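Local coordinates for tropomodulin (Caenorhabditis elegans, PDB 1PGV), which probably caps the pointed ends of actin filaments, blocking their elongation and depolymerisation, this chain being its C-terminal domain, at residues A[27-35]-A[46-54]. Sequence-based numbering, arbitrary orientation.
Sequences TDVESCINR and VNINNMKRV
V29, in the first turn of helix 29-37, and V54, ahead of helix 56-66, meet tip to tip through their CG2 methyls, 3.8 Å apart. In the leucine-rich-repeat-like tropomodulin C-terminal domain, helix 29-37 packs here beside 45-47, an edge strand of the parallel sheet. The same V29 methyl also touches I48 CG2 (4.2 Å) and M51 CE; CG1 lies anti to the backbone N (chi1 178°), which leaves CG2 anti to the carbonyl carbon and facing residues 46-54. The M51 side chain runs antiparallel alongside that of V29, and a bend at chi3 (86°) carries the M51 methyl to within 3.5 Å of T27 O. One helical turn on, C32 SG rests against V46 CG1 at 4.1 Å. I48 and V54 also touch L62 and I59 of helix 56-66. At the polar edge, D28 caps the helix, its OD1 accepting from S31 N. Strand 45-47 ends in an Asx turn, with N47 OD1 bonded to N49 N. T27 OG1 donates to N47 O (2.6 Å), tilted 19° from the carbonyl plane; a water donates a hydrogen bond to that hydroxyl and accepts one from N47 N at 2.8 Å.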
loop_
_atom_site.group_PDB
_atom_site.type_symbol
_atom_site.label_atom_id
_atom_site.label_comp_id
_atom_site.label_asym_id
_atom_site.label_seq_id
_atom_site.Cartn_x
_atom_site.Cartn_y
_atom_site.Cartn_z
ATOM N N THR A 27 -11.087 16.536 -2.199
ATOM C CA THR A 27 -9.610 16.711 -2.298
ATOM C C THR A 27 -9.218 17.405 -3.597
ATOM O O THR A 27 -9.841 17.202 -4.639
ATOM C CB THR A 27 -8.883 15.349 -2.219
ATOM O OG1 THR A 27 -9.119 14.757 -0.935
ATOM C CG2 THR A 27 -7.385 15.524 -2.427
ATOM N N ASP A 28 -8.179 18.229 -3.523
ATOM C CA ASP A 28 -7.692 18.968 -4.680
ATOM C C ASP A 28 -6.535 18.201 -5.319
ATOM O O ASP A 28 -5.369 18.461 -5.018
ATOM C CB ASP A 28 -7.209 20.350 -4.238
ATOM C CG ASP A 28 -6.922 21.270 -5.404
ATOM O OD1 ASP A 28 -6.399 20.791 -6.434
ATOM O OD2 ASP A 28 -7.209 22.481 -5.281
ATOM N N VAL A 29 -6.860 17.261 -6.205
ATOM C CA VAL A 29 -5.841 16.451 -6.870
ATOM C C VAL A 29 -4.726 17.299 -7.469
ATOM O O VAL A 29 -3.544 17.002 -7.293
ATOM C CB VAL A 29 -6.456 15.588 -7.998
ATOM C CG1 VAL A 29 -5.366 14.788 -8.692
ATOM C CG2 VAL A 29 -7.511 14.661 -7.423
ATOM N N GLU A 30 -5.107 18.358 -8.174
ATOM C CA GLU A 30 -4.139 19.240 -8.810
ATOM C C GLU A 30 -3.175 19.851 -7.793
ATOM O O GLU A 30 -1.963 19.875 -8.009
ATOM C CB GLU A 30 -4.872 20.347 -9.568
ATOM C CG GLU A 30 -4.140 20.844 -10.797
ATOM C CD GLU A 30 -3.807 19.719 -11.764
ATOM O OE1 GLU A 30 -4.690 18.871 -12.023
ATOM O OE2 GLU A 30 -2.665 19.690 -12.270
ATOM N N SER A 31 -3.716 20.346 -6.684
ATOM C CA SER A 31 -2.887 20.950 -5.647
ATOM C C SER A 31 -1.958 19.906 -5.030
ATOM O O SER A 31 -0.779 20.174 -4.798
ATOM C CB SER A 31 -3.764 21.573 -4.559
ATOM O OG SER A 31 -2.963 22.159 -3.548
ATOM N N CYS A 32 -2.495 18.718 -4.769
ATOM C CA CYS A 32 -1.702 17.638 -4.189
ATOM C C CYS A 32 -0.520 17.301 -5.094
ATOM O O CYS A 32 0.602 17.115 -4.622
ATOM C CB CYS A 32 -2.570 16.394 -3.978
ATOM S SG CYS A 32 -3.742 16.518 -2.604
ATOM N N ILE A 33 -0.775 17.228 -6.396
ATOM C CA ILE A 33 0.280 16.928 -7.354
ATOM C C ILE A 33 1.405 17.947 -7.233
ATOM O O ILE A 33 2.570 17.583 -7.074
ATOM C CB ILE A 33 -0.258 16.943 -8.805
ATOM C CG1 ILE A 33 -1.159 15.726 -9.035
ATOM C CG2 ILE A 33 0.905 16.955 -9.795
ATOM C CD1 ILE A 33 -1.822 15.694 -10.398
ATOM N N ASN A 34 1.055 19.227 -7.302
ATOM C CA ASN A 34 2.057 20.282 -7.203
ATOM C C ASN A 34 2.805 20.255 -5.875
ATOM O O ASN A 34 4.024 20.393 -5.847
ATOM C CB ASN A 34 1.412 21.659 -7.397
ATOM C CG ASN A 34 0.960 21.895 -8.826
ATOM O OD1 ASN A 34 1.721 21.685 -9.772
ATOM N ND2 ASN A 34 -0.281 22.342 -8.989
ATOM N N ARG A 35 2.076 20.076 -4.778
ATOM C CA ARG A 35 2.699 20.047 -3.459
ATOM C C ARG A 35 3.619 18.847 -3.250
ATOM O O ARG A 35 4.715 18.989 -2.714
ATOM C CB ARG A 35 1.623 20.086 -2.369
ATOM C CG ARG A 35 0.853 21.403 -2.330
ATOM C CD ARG A 35 -0.199 21.398 -1.239
ATOM N NE ARG A 35 0.396 21.325 0.096
ATOM C CZ ARG A 35 -0.297 21.086 1.204
ATOM N NH1 ARG A 35 -1.608 20.894 1.137
ATOM N NH2 ARG A 35 0.320 21.036 2.378
ATOM N N VAL A 46 -2.941 12.186 1.727
ATOM C CA VAL A 46 -3.584 12.428 0.446
ATOM C C VAL A 46 -4.645 11.347 0.343
ATOM O O VAL A 46 -4.331 10.157 0.329
ATOM C CB VAL A 46 -2.596 12.293 -0.731
ATOM C CG1 VAL A 46 -3.338 12.445 -2.050
ATOM C CG2 VAL A 46 -1.510 13.343 -0.620
ATOM N N ASN A 47 -5.904 11.762 0.289
ATOM C CA ASN A 47 -7.006 10.821 0.218
ATOM C C ASN A 47 -7.907 11.153 -0.962
ATOM O O ASN A 47 -8.581 12.184 -0.959
ATOM C CB ASN A 47 -7.821 10.887 1.515
ATOM C CG ASN A 47 -8.859 9.790 1.614
ATOM O OD1 ASN A 47 -9.539 9.465 0.638
ATOM N ND2 ASN A 47 -9.000 9.219 2.805
ATOM N N ILE A 48 -7.914 10.292 -1.978
ATOM C CA ILE A 48 -8.773 10.521 -3.134
ATOM C C ILE A 48 -9.795 9.399 -3.257
ATOM O O ILE A 48 -10.248 9.070 -4.356
ATOM C CB ILE A 48 -7.967 10.622 -4.448
ATOM C CG1 ILE A 48 -7.242 9.304 -4.733
ATOM C CG2 ILE A 48 -6.983 11.780 -4.359
ATOM C CD1 ILE A 48 -6.521 9.288 -6.074
ATOM N N ASN A 49 -10.155 8.815 -2.118
ATOM C CA ASN A 49 -11.131 7.735 -2.094
ATOM C C ASN A 49 -12.423 8.160 -2.784
ATOM O O ASN A 49 -12.890 9.285 -2.605
ATOM C CB ASN A 49 -11.455 7.324 -0.651
ATOM C CG ASN A 49 -10.312 6.583 0.027
ATOM O OD1 ASN A 49 -9.331 6.206 -0.613
ATOM N ND2 ASN A 49 -10.445 6.361 1.330
ATOM N N ASN A 50 -12.984 7.253 -3.583
ATOM C CA ASN A 50 -14.239 7.489 -4.291
ATOM C C ASN A 50 -14.206 8.514 -5.420
ATOM O O ASN A 50 -15.251 8.867 -5.961
ATOM C CB ASN A 50 -15.326 7.882 -3.289
ATOM C CG ASN A 50 -15.377 6.950 -2.102
ATOM O OD1 ASN A 50 -15.560 5.740 -2.251
ATOM N ND2 ASN A 50 -15.211 7.508 -0.906
ATOM N N MET A 51 -13.019 8.988 -5.783
ATOM C CA MET A 51 -12.900 9.962 -6.862
ATOM C C MET A 51 -12.661 9.260 -8.201
ATOM O O MET A 51 -11.538 9.210 -8.700
ATOM C CB MET A 51 -11.762 10.945 -6.564
ATOM C CG MET A 51 -12.022 11.821 -5.343
ATOM S SD MET A 51 -10.733 13.049 -5.039
ATOM C CE MET A 51 -11.279 14.392 -6.097
ATOM N N LYS A 52 -13.732 8.723 -8.778
ATOM C CA LYS A 52 -13.653 8.011 -10.051
ATOM C C LYS A 52 -13.645 8.959 -11.248
ATOM O O LYS A 52 -13.348 8.552 -12.373
ATOM C CB LYS A 52 -14.831 7.043 -10.169
ATOM C CG LYS A 52 -14.870 5.993 -9.073
ATOM C CD LYS A 52 -16.109 5.125 -9.171
ATOM C CE LYS A 52 -16.060 3.994 -8.157
ATOM N NZ LYS A 52 -17.264 3.121 -8.212
ATOM N N ARG A 53 -13.971 10.222 -10.993
ATOM C CA ARG A 53 -14.020 11.252 -12.027
ATOM C C ARG A 53 -12.634 11.606 -12.556
ATOM O O ARG A 53 -12.453 11.829 -13.753
ATOM C CB ARG A 53 -14.657 12.523 -11.463
ATOM C CG ARG A 53 -13.866 13.100 -10.294
ATOM C CD ARG A 53 -13.947 14.616 -10.232
ATOM N NE ARG A 53 -12.961 15.157 -9.297
ATOM C CZ ARG A 53 -12.770 16.454 -9.071
ATOM N NH1 ARG A 53 -13.502 17.356 -9.711
ATOM N NH2 ARG A 53 -11.843 16.848 -8.207
ATOM N N VAL A 54 -11.662 11.670 -11.653
ATOM C CA VAL A 54 -10.297 12.022 -12.015
ATOM C C VAL A 54 -9.778 11.218 -13.198
ATOM O O VAL A 54 -9.884 9.990 -13.223
ATOM C CB VAL A 54 -9.342 11.822 -10.818
ATOM C CG1 VAL A 54 -7.942 12.291 -11.183
ATOM C CG2 VAL A 54 -9.864 12.581 -9.609
HETATM O O HOH W 1 -6.683 14.409 0.794
#